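Local coordinates for protein hydrolase (Thermococcus thioreducens, PDB 6IAH) that acts as a magnesium-binding phosphatase of the haloacid dehalogenase superfamily with diverse substrate specificity, and may hydrolyse phosphoglycolate, at residues A[25-30]-A[36-41]; A[150-153]-A[159-162]. All blocks are in the same frame, centred on the assembly; numbering follows the deposited sequence.

How the contacts relate
Contact 1 comes first along the chain and joins the second half of helix 17-32 to the loop that leads into helix 41-50. Contact 2 follows much later, where R152, in the loop between strand 145-149 and helix 154-164, reaches along to that helix. The centres lie about 27 Å apart and the nearest atoms about 15 Å, so the two do not touch and share neither helix nor strand. Contact 1 belongs to the helical part inserted after strand 2-5 and its metal-binding aspartates, consistent with a HAD cap, and sits away from the annotated sites. Contact 2 belongs to the core built on the parallel sheet, and its R152 reaches D8, one of the magnesium ligands.

Contact 1 of 2, residues A[25-30]-A[36-41]; sequences TAEYFL and EREIKP
E27 reaches out from helix 17-32 to the loop backbone and accepts a hydrogen bond from I39 N at OE2, 2.9 Å away. The N-H...O angle is 155°, and OE2 accepts through its anti lone pair, on the side away from OE1. An extended chain, with CD anti to CA (chi2 176°), carries the carboxylate this far. On the way the E27 and I39 side chains run alongside each other in opposite senses, and E27 CG lies 3.9 Å from I39 CG1. The same methylene of I39 rests on A26 CB at 3.8 Å, while I39 CD1 runs on to L30 CD1, also at 3.8 Å, the I39 and L30 side chains crossing at about a right angle. I64 and A67 of helix 56-68 touch A26 and L30, respectively, and continue this apolar layer. E38 CB points away overall, yet E38 CB and CG each pack 3.3 Å from E27 OE2; the two carboxylate planes are 75° apart, with E27 OE2 and E38 OE1 at 4.3 Å. K23, one turn earlier on the helix, forms salt bridges to both glutamates and would offset their repulsion. The loop is thus pinned to its preceding helix by a buried apolar strip and, beside it, a charge-assisted backbone bond.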
loop_
_atom_site.group_PDB
_atom_site.type_symbol
_atom_site.label_atom_id
_atom_site.label_comp_id
_atom_site.label_asym_id
_atom_site.label_seq_id
_atom_site.Cartn_x
_atom_site.Cartn_y
_atom_site.Cartn_z
ATOM N N THR A 25 2.852 16.472 -0.368
ATOM C CA THR A 25 2.137 16.940 0.828
ATOM C C THR A 25 3.058 17.623 1.857
ATOM O O THR A 25 2.741 18.689 2.349
ATOM C CB THR A 25 1.474 15.741 1.509
ATOM O OG1 THR A 25 0.596 15.172 0.551
ATOM C CG2 THR A 25 0.823 16.138 2.771
ATOM N N ALA A 26 4.186 17.013 2.161
ATOM C CA ALA A 26 5.112 17.571 3.109
ATOM C C ALA A 26 5.603 18.887 2.544
ATOM O O ALA A 26 5.683 19.873 3.280
ATOM C CB ALA A 26 6.268 16.642 3.403
ATOM N N GLU A 27 5.895 18.899 1.251
ATOM C CA GLU A 27 6.501 20.120 0.633
ATOM C C GLU A 27 5.493 21.234 0.539
ATOM O O GLU A 27 5.874 22.378 0.696
ATOM C CB GLU A 27 7.120 19.806 -0.691
ATOM C CG GLU A 27 8.410 19.052 -0.594
ATOM C CD GLU A 27 8.977 18.643 -1.969
ATOM O OE1 GLU A 27 8.313 18.846 -3.004
ATOM O OE2 GLU A 27 10.089 18.075 -1.969
ATOM N N TYR A 28 4.189 20.904 0.448
ATOM C CA TYR A 28 3.114 21.890 0.523
ATOM C C TYR A 28 3.158 22.601 1.898
ATOM O O TYR A 28 3.100 23.832 1.947
ATOM C CB TYR A 28 1.751 21.207 0.329
ATOM C CG TYR A 28 0.550 22.104 0.485
ATOM C CD1 TYR A 28 -0.032 22.291 1.733
ATOM C CD2 TYR A 28 0.013 22.797 -0.614
ATOM C CE1 TYR A 28 -1.138 23.133 1.920
ATOM C CE2 TYR A 28 -1.101 23.645 -0.440
ATOM C CZ TYR A 28 -1.680 23.776 0.844
ATOM O OH TYR A 28 -2.753 24.594 1.091
ATOM N N PHE A 29 3.216 21.842 3.007
ATOM C CA PHE A 29 3.251 22.507 4.341
ATOM C C PHE A 29 4.567 23.221 4.568
ATOM O O PHE A 29 4.608 24.307 5.144
ATOM C CB PHE A 29 2.987 21.514 5.441
ATOM C CG PHE A 29 1.566 21.137 5.477
ATOM C CD1 PHE A 29 0.667 21.966 6.093
ATOM C CD2 PHE A 29 1.102 20.075 4.701
ATOM C CE1 PHE A 29 -0.688 21.702 6.043
ATOM C CE2 PHE A 29 -0.266 19.813 4.655
ATOM C CZ PHE A 29 -1.141 20.629 5.304
ATOM N N LEU A 30 5.648 22.623 4.128
ATOM C CA LEU A 30 6.922 23.332 4.205
ATOM C C LEU A 30 6.871 24.702 3.537
ATOM O O LEU A 30 7.374 25.685 4.100
ATOM C CB LEU A 30 8.068 22.469 3.707
ATOM C CG LEU A 30 8.391 21.245 4.584
ATOM C CD1 LEU A 30 9.330 20.313 3.867
ATOM C CD2 LEU A 30 8.953 21.583 5.989
ATOM N N GLU A 36 11.840 25.797 1.304
ATOM C CA GLU A 36 11.907 25.339 -0.064
ATOM C C GLU A 36 12.782 24.081 -0.243
ATOM O O GLU A 36 12.806 23.522 -1.311
ATOM C CB GLU A 36 12.411 26.477 -0.988
ATOM C CG GLU A 36 11.399 27.594 -1.209
ATOM C CD GLU A 36 10.113 27.089 -1.866
ATOM O OE1 GLU A 36 10.090 26.989 -3.106
ATOM O OE2 GLU A 36 9.129 26.768 -1.147
ATOM N N ARG A 37 13.477 23.653 0.795
ATOM C CA ARG A 37 14.307 22.453 0.751
ATOM C C ARG A 37 13.374 21.252 0.431
ATOM O O ARG A 37 12.223 21.171 0.937
ATOM C CB ARG A 37 15.073 22.195 2.079
ATOM C CG ARG A 37 15.740 23.386 2.785
ATOM C CD ARG A 37 16.431 22.979 4.103
ATOM N NE ARG A 37 15.542 22.816 5.299
ATOM C CZ ARG A 37 15.112 23.793 6.103
ATOM N NH1 ARG A 37 15.442 25.063 5.894
ATOM N NH2 ARG A 37 14.320 23.517 7.132
ATOM N N GLU A 38 13.821 20.382 -0.470
ATOM C CA GLU A 38 12.959 19.289 -0.901
ATOM C C GLU A 38 13.033 18.127 0.063
ATOM O O GLU A 38 14.008 17.901 0.778
ATOM C CB GLU A 38 13.267 18.806 -2.308
ATOM C CG GLU A 38 12.624 19.640 -3.405
ATOM C CD GLU A 38 13.252 19.287 -4.721
ATOM O OE1 GLU A 38 12.848 18.249 -5.298
ATOM O OE2 GLU A 38 14.197 20.005 -5.110
ATOM N N ILE A 39 11.949 17.385 0.080
ATOM C CA ILE A 39 11.934 16.138 0.807
ATOM C C ILE A 39 12.668 15.075 -0.025
ATOM O O ILE A 39 12.217 14.776 -1.137
ATOM C CB ILE A 39 10.470 15.705 1.101
ATOM C CG1 ILE A 39 9.853 16.672 2.091
ATOM C CG2 ILE A 39 10.422 14.308 1.698
ATOM C CD1 ILE A 39 10.432 16.647 3.485
ATOM N N LYS A 40 13.765 14.517 0.515
ATOM C CA LYS A 40 14.516 13.474 -0.188
ATOM C C LYS A 40 13.746 12.144 -0.204
ATOM O O LYS A 40 13.074 11.763 0.766
ATOM C CB LYS A 40 15.889 13.272 0.419
ATOM C CG LYS A 40 16.913 14.310 0.062
ATOM C CD LYS A 40 18.227 13.975 0.757
ATOM C CE LYS A 40 19.061 15.216 1.045
ATOM N NZ LYS A 40 20.122 14.968 2.089
ATOM N N PRO A 41 13.847 11.420 -1.322
ATOM C CA PRO A 41 13.011 10.206 -1.497
ATOM C C PRO A 41 13.330 9.105 -0.485
ATOM O O PRO A 41 12.383 8.430 -0.002
ATOM C CB PRO A 41 13.325 9.787 -2.942
ATOM C CG PRO A 41 14.754 10.286 -3.164
ATOM C CD PRO A 41 14.852 11.574 -2.406
#

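Contact 2 of 2, residues A[150-153]-A[159-162]; sequences TGRS and LAER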
loop_
_atom_site.group_PDB
_atom_site.type_symbol
_atom_site.label_atom_id
_atom_site.label_comp_id
_atom_site.label_asym_id
_atom_site.label_seq_id
_atom_site.Cartn_x
_atom_site.Cartn_y
_atom_site.Cartn_z
ATOM N N THR A 150 -6.085 -6.947 0.470
ATOM C CA THR A 150 -5.279 -5.737 0.220
ATOM C C THR A 150 -5.438 -4.745 1.363
ATOM O O THR A 150 -6.485 -4.644 1.960
ATOM C CB THR A 150 -5.637 -5.128 -1.156
ATOM O OG1 THR A 150 -4.834 -3.966 -1.456
ATOM C CG2 THR A 150 -7.049 -4.766 -1.258
ATOM N N GLY A 151 -4.402 -3.956 1.608
ATOM C CA GLY A 151 -4.485 -2.816 2.517
ATOM C C GLY A 151 -5.260 -1.635 1.937
ATOM O O GLY A 151 -5.570 -0.688 2.672
ATOM N N ARG A 152 -5.595 -1.702 0.647
ATOM C CA ARG A 152 -6.420 -0.678 0.014
ATOM C C ARG A 152 -7.822 -0.641 0.666
ATOM O O ARG A 152 -8.329 -1.656 1.082
ATOM C CB ARG A 152 -6.528 -0.928 -1.509
ATOM C CG ARG A 152 -5.321 -0.459 -2.346
ATOM C CD ARG A 152 -5.455 -0.886 -3.835
ATOM N NE ARG A 152 -4.263 -0.448 -4.594
ATOM C CZ ARG A 152 -4.225 0.551 -5.438
ATOM N NH1 ARG A 152 -5.345 1.251 -5.748
ATOM N NH2 ARG A 152 -3.016 0.854 -5.986
ATOM N N SER A 153 -8.422 0.562 0.704
ATOM C CA SER A 153 -9.840 0.743 1.020
ATOM C C SER A 153 -10.651 0.307 -0.163
ATOM O O SER A 153 -10.099 0.184 -1.244
ATOM C CB SER A 153 -10.141 2.239 1.281
ATOM O OG SER A 153 -9.893 3.002 0.122
ATOM N N LEU A 159 -10.440 1.894 -7.722
ATOM C CA LEU A 159 -9.353 2.478 -8.557
ATOM C C LEU A 159 -8.406 1.407 -9.142
ATOM O O LEU A 159 -8.030 1.470 -10.326
ATOM C CB LEU A 159 -8.509 3.520 -7.786
ATOM C CG LEU A 159 -9.262 4.722 -7.171
ATOM C CD1 LEU A 159 -8.291 5.593 -6.388
ATOM C CD2 LEU A 159 -9.980 5.496 -8.253
ATOM N N ALA A 160 -7.999 0.448 -8.304
ATOM C CA ALA A 160 -7.179 -0.651 -8.765
ATOM C C ALA A 160 -7.845 -1.445 -9.903
ATOM O O ALA A 160 -7.186 -1.768 -10.872
ATOM C CB ALA A 160 -6.851 -1.570 -7.623
ATOM N N GLU A 161 -9.133 -1.770 -9.734
ATOM C CA GLU A 161 -9.891 -2.370 -10.805
ATOM C C GLU A 161 -9.917 -1.583 -12.122
ATOM O O GLU A 161 -9.900 -2.172 -13.193
ATOM C CB GLU A 161 -11.311 -2.642 -10.367
ATOM C CG GLU A 161 -11.334 -3.681 -9.298
ATOM C CD GLU A 161 -12.699 -3.843 -8.671
ATOM O OE1 GLU A 161 -13.494 -2.876 -8.662
ATOM O OE2 GLU A 161 -12.979 -4.954 -8.214
ATOM N N ARG A 162 -9.889 -0.255 -12.055
ATOM C CA ARG A 162 -9.725 0.574 -13.244
ATOM C C ARG A 162 -8.366 0.419 -13.866
ATOM O O ARG A 162 -8.237 0.287 -15.092
ATOM C CB ARG A 162 -9.958 2.048 -12.928
ATOM C CG ARG A 162 -11.406 2.328 -12.473
ATOM C CD ARG A 162 -11.507 3.838 -12.331
ATOM N NE ARG A 162 -12.498 4.250 -11.367
ATOM C CZ ARG A 162 -12.591 5.512 -10.936
ATOM N NH1 ARG A 162 -11.854 6.478 -11.450
ATOM N NH2 ARG A 162 -13.464 5.809 -10.052
#
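R152 stretches from the loop after strand 145-149 to A160 on helix 154-164, and its CB already points toward that helix. Its backbone N is held by T150 OG1, 3.2 Å away, in an ST turn that shapes the backbone at the base of the side chain. CG stands beside the backbone N (chi1 -80°), and from there the chain is extended through CD to NE. CD comes within 4.1 Å of A160 CB, and NE lies at the same distance from this methyl. Beyond NE the guanidinium lays one face over A160 CB, which is 4.0 Å from CZ and 3.7 Å from NH1. NH1 also has L159 CB near the guanidinium plane, at its edge, 4.4 Å away. The polar edge is gripped by several partners: NE forms a salt bridge with D8, a magnesium ligand, NH2 forms one with E128, and NH1 donates to the carbonyl O of E156, in the helix's first turn. V7 and V14 touch the side chain as well. With NE, NH1 and NH2 each bonded to a different residue and a methyl over one face, the buried guanidinium is satisfied and probably restricted in its rotation. As a second-shell residue, R152 would probably orient D8 beside the metal.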